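Local atomic coordinates of spindle pole body-associated protein VIK1 (Saccharomyces cerevisiae, PDB entry 2O0A), a protein that pairs with the minus end-directed kinesin Kar3, recruits it to microtubules and helps keep it at the spindle pole body; its C-terminal domain has a motor fold without a nucleotide-binding site. Residues Q52-N62 and N277-Q287. Residues are numbered along the deposited sequence; the frame is centred on the assembly and turned at random.
Sequences QGLSEHVYKFN and NKLLTISEEVQ
The small antiparallel sheet of this kinesin-like domain lays its edge strand 58-60 against helix 277-287, where Tyr-59 lies flat on Leu-280. The methylene CB of Leu-280 sits 3.5 Å from the centroid of the Tyr-59 ring, only 3° off its normal, a CH-pi contact; on the opposite face rests CD2 of His-57. Tyrosine suits the place because its ring is buried between strand and helix while OH reaches two waters, one bound also by Gln-52 NE2 and Asn-277 O, the other by Thr-281 OG1. Glu-284 swings CG away from its own nitrogen (chi1 -160°) and runs out extended, long enough for OE1 to meet His-57 NE2 at 3.1 Å on the carboxylate's syn side. In the kinesin motor fold this helix packs on the central sheet, Ser-283 touching Leu-268 and Val-286 touching Phe-266 of strand 265-270. Serine is small enough to sit against the Phe-61 ring, whose CZ comes 3.4 Å from Ser-283 OG. Ser-283 OG donates back to Leu-280 O at 2.6 Å, in the carbonyl plane on a lone pair of that oxygen. The length of Gln-287 lets one amide bridge strand and helix, NE2 donating to Lys-60 O at 2.9 Å and to Ser-283 O at 3.0 Å.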
# COMPACT_ATOMS: atom_id res chain seq x y z
N GLN A 52 -8.98 21.18 6.80
CA GLN A 52 -9.72 21.22 8.06
C GLN A 52 -10.45 22.56 8.16
O GLN A 52 -9.82 23.61 8.15
CB GLN A 52 -8.78 21.01 9.25
CG GLN A 52 -8.31 19.58 9.45
CD GLN A 52 -7.23 19.44 10.51
OE1 GLN A 52 -6.51 20.39 10.81
NE2 GLN A 52 -7.12 18.24 11.09
N GLY A 53 -11.78 22.50 8.24
CA GLY A 53 -12.62 23.70 8.11
C GLY A 53 -12.52 24.75 9.20
O GLY A 53 -12.82 25.93 8.95
N LEU A 54 -12.10 24.35 10.40
CA LEU A 54 -12.01 25.28 11.52
C LEU A 54 -10.57 25.73 11.80
O LEU A 54 -10.33 26.90 12.07
CB LEU A 54 -12.67 24.72 12.78
CG LEU A 54 -14.11 24.21 12.71
CD1 LEU A 54 -14.52 23.66 14.07
CD2 LEU A 54 -15.09 25.27 12.22
N SER A 55 -9.63 24.79 11.73
CA SER A 55 -8.21 25.12 11.87
C SER A 55 -7.68 25.80 10.60
O SER A 55 -6.67 26.50 10.62
CB SER A 55 -7.39 23.86 12.15
OG SER A 55 -7.13 23.16 10.95
N GLU A 56 -8.39 25.58 9.49
CA GLU A 56 -7.99 26.05 8.16
C GLU A 56 -6.69 25.40 7.65
O GLU A 56 -6.07 25.90 6.70
CB GLU A 56 -7.90 27.58 8.14
CG GLU A 56 -9.26 28.28 8.22
CD GLU A 56 -9.14 29.77 8.52
OE1 GLU A 56 -9.40 30.58 7.61
OE2 GLU A 56 -8.79 30.12 9.67
N HIS A 57 -6.29 24.27 8.25
CA HIS A 57 -5.05 23.59 7.83
C HIS A 57 -5.24 22.82 6.52
O HIS A 57 -6.20 22.06 6.38
CB HIS A 57 -4.54 22.63 8.91
CG HIS A 57 -3.12 22.22 8.71
ND1 HIS A 57 -2.15 22.41 9.68
CD2 HIS A 57 -2.49 21.63 7.66
CE1 HIS A 57 -0.99 21.95 9.23
NE2 HIS A 57 -1.17 21.48 8.01
N VAL A 58 -4.31 23.02 5.60
CA VAL A 58 -4.32 22.38 4.27
C VAL A 58 -3.43 21.14 4.22
O VAL A 58 -2.22 21.21 4.51
CB VAL A 58 -3.89 23.39 3.16
CG1 VAL A 58 -3.88 22.73 1.81
CG2 VAL A 58 -4.83 24.60 3.15
N TYR A 59 -4.05 20.00 3.86
CA TYR A 59 -3.33 18.74 3.67
C TYR A 59 -3.44 18.30 2.22
O TYR A 59 -4.52 18.03 1.73
CB TYR A 59 -3.89 17.65 4.59
CG TYR A 59 -3.75 17.98 6.06
CD1 TYR A 59 -2.57 17.72 6.73
CD2 TYR A 59 -4.81 18.57 6.77
CE1 TYR A 59 -2.44 18.01 8.08
CE2 TYR A 59 -4.68 18.87 8.12
CZ TYR A 59 -3.49 18.60 8.76
OH TYR A 59 -3.34 18.89 10.09
N LYS A 60 -2.30 18.25 1.55
CA LYS A 60 -2.24 17.86 0.14
C LYS A 60 -1.80 16.40 -0.02
O LYS A 60 -1.10 15.85 0.84
CB LYS A 60 -1.31 18.78 -0.64
CG LYS A 60 -1.75 20.23 -0.61
CD LYS A 60 -1.02 21.05 -1.66
CE LYS A 60 -0.71 22.44 -1.13
NZ LYS A 60 0.37 23.10 -1.92
N PHE A 61 -2.23 15.81 -1.13
CA PHE A 61 -1.91 14.43 -1.48
C PHE A 61 -1.68 14.38 -2.97
O PHE A 61 -2.13 15.27 -3.71
CB PHE A 61 -3.10 13.53 -1.14
CG PHE A 61 -3.37 13.41 0.34
CD1 PHE A 61 -2.84 12.36 1.07
CD2 PHE A 61 -4.16 14.36 0.99
CE1 PHE A 61 -3.07 12.26 2.43
CE2 PHE A 61 -4.40 14.27 2.36
CZ PHE A 61 -3.86 13.21 3.07
N ASN A 62 -1.01 13.34 -3.45
CA ASN A 62 -0.90 13.21 -4.90
C ASN A 62 -2.28 13.14 -5.54
O ASN A 62 -2.52 13.73 -6.61
CB ASN A 62 -0.01 12.01 -5.26
CG ASN A 62 1.41 12.19 -4.76
OD1 ASN A 62 1.83 11.49 -3.86
ND2 ASN A 62 2.12 13.17 -5.29
N ASN A 277 -7.53 13.36 12.07
CA ASN A 277 -6.56 14.43 12.23
C ASN A 277 -5.10 13.95 12.39
O ASN A 277 -4.18 14.56 11.84
CB ASN A 277 -7.00 15.40 13.34
CG ASN A 277 -8.35 16.07 13.03
OD1 ASN A 277 -8.82 16.08 11.89
ND2 ASN A 277 -8.98 16.63 14.06
N LYS A 278 -4.92 12.85 13.11
CA LYS A 278 -3.61 12.21 13.28
C LYS A 278 -3.09 11.69 11.94
O LYS A 278 -1.91 11.89 11.61
CB LYS A 278 -3.71 11.07 14.29
CG LYS A 278 -3.77 11.55 15.73
CD LYS A 278 -2.44 11.38 16.41
CE LYS A 278 -2.59 11.12 17.92
NZ LYS A 278 -3.29 12.23 18.63
N LEU A 279 -3.97 11.03 11.18
CA LEU A 279 -3.60 10.52 9.86
C LEU A 279 -3.25 11.66 8.89
O LEU A 279 -2.32 11.54 8.09
CB LEU A 279 -4.66 9.56 9.30
CG LEU A 279 -4.51 8.06 9.68
CD1 LEU A 279 -4.52 7.80 11.19
CD2 LEU A 279 -5.54 7.16 8.98
N LEU A 280 -3.97 12.78 8.97
CA LEU A 280 -3.58 13.95 8.17
C LEU A 280 -2.20 14.45 8.57
O LEU A 280 -1.37 14.72 7.71
CB LEU A 280 -4.63 15.06 8.28
CG LEU A 280 -6.00 14.75 7.66
CD1 LEU A 280 -7.00 15.81 8.10
CD2 LEU A 280 -5.91 14.68 6.13
N THR A 281 -1.93 14.54 9.87
CA THR A 281 -0.59 14.95 10.31
C THR A 281 0.52 14.03 9.77
O THR A 281 1.55 14.49 9.30
CB THR A 281 -0.53 15.05 11.85
OG1 THR A 281 -1.43 16.08 12.26
CG2 THR A 281 0.90 15.37 12.33
N ILE A 282 0.27 12.73 9.82
CA ILE A 282 1.24 11.75 9.33
C ILE A 282 1.46 11.91 7.83
O ILE A 282 2.59 11.83 7.36
CB ILE A 282 0.82 10.32 9.72
CG1 ILE A 282 0.87 10.21 11.25
CG2 ILE A 282 1.74 9.28 9.07
CD1 ILE A 282 0.33 8.94 11.83
N SER A 283 0.38 12.19 7.11
CA SER A 283 0.46 12.40 5.67
C SER A 283 1.43 13.53 5.34
O SER A 283 2.15 13.48 4.34
CB SER A 283 -0.93 12.63 5.05
OG SER A 283 -1.40 13.95 5.27
N GLU A 284 1.47 14.57 6.18
CA GLU A 284 2.43 15.65 5.96
C GLU A 284 3.89 15.24 6.20
O GLU A 284 4.79 15.65 5.46
CB GLU A 284 2.07 16.91 6.77
CG GLU A 284 2.73 18.17 6.24
CD GLU A 284 2.34 19.44 6.99
OE1 GLU A 284 1.16 19.58 7.37
OE2 GLU A 284 3.23 20.29 7.19
N GLU A 285 4.13 14.43 7.23
CA GLU A 285 5.46 13.91 7.51
C GLU A 285 5.97 12.98 6.41
O GLU A 285 7.14 13.01 6.05
CB GLU A 285 5.45 13.15 8.83
CG GLU A 285 5.12 13.98 10.05
CD GLU A 285 5.16 13.13 11.28
OE1 GLU A 285 4.23 12.30 11.45
OE2 GLU A 285 6.13 13.25 12.06
N VAL A 286 5.08 12.13 5.90
CA VAL A 286 5.43 11.24 4.80
C VAL A 286 5.98 12.02 3.61
O VAL A 286 7.00 11.64 3.02
CB VAL A 286 4.22 10.37 4.37
CG1 VAL A 286 4.45 9.71 2.99
CG2 VAL A 286 3.92 9.32 5.43
N GLN A 287 5.31 13.12 3.27
CA GLN A 287 5.59 13.87 2.05
C GLN A 287 6.64 14.97 2.22
O GLN A 287 7.01 15.62 1.22
CB GLN A 287 4.29 14.45 1.48
CG GLN A 287 3.27 13.38 1.10
CD GLN A 287 1.94 13.95 0.66
OE1 GLN A 287 1.74 14.24 -0.53
NE2 GLN A 287 1.02 14.09 1.60
O HOH W 1 -4.49 17.30 11.84
O HOH W 2 0.05 20.00 5.00
O HOH W 3 -0.87 18.46 11.36
O HOH W 4 -0.69 15.96 3.60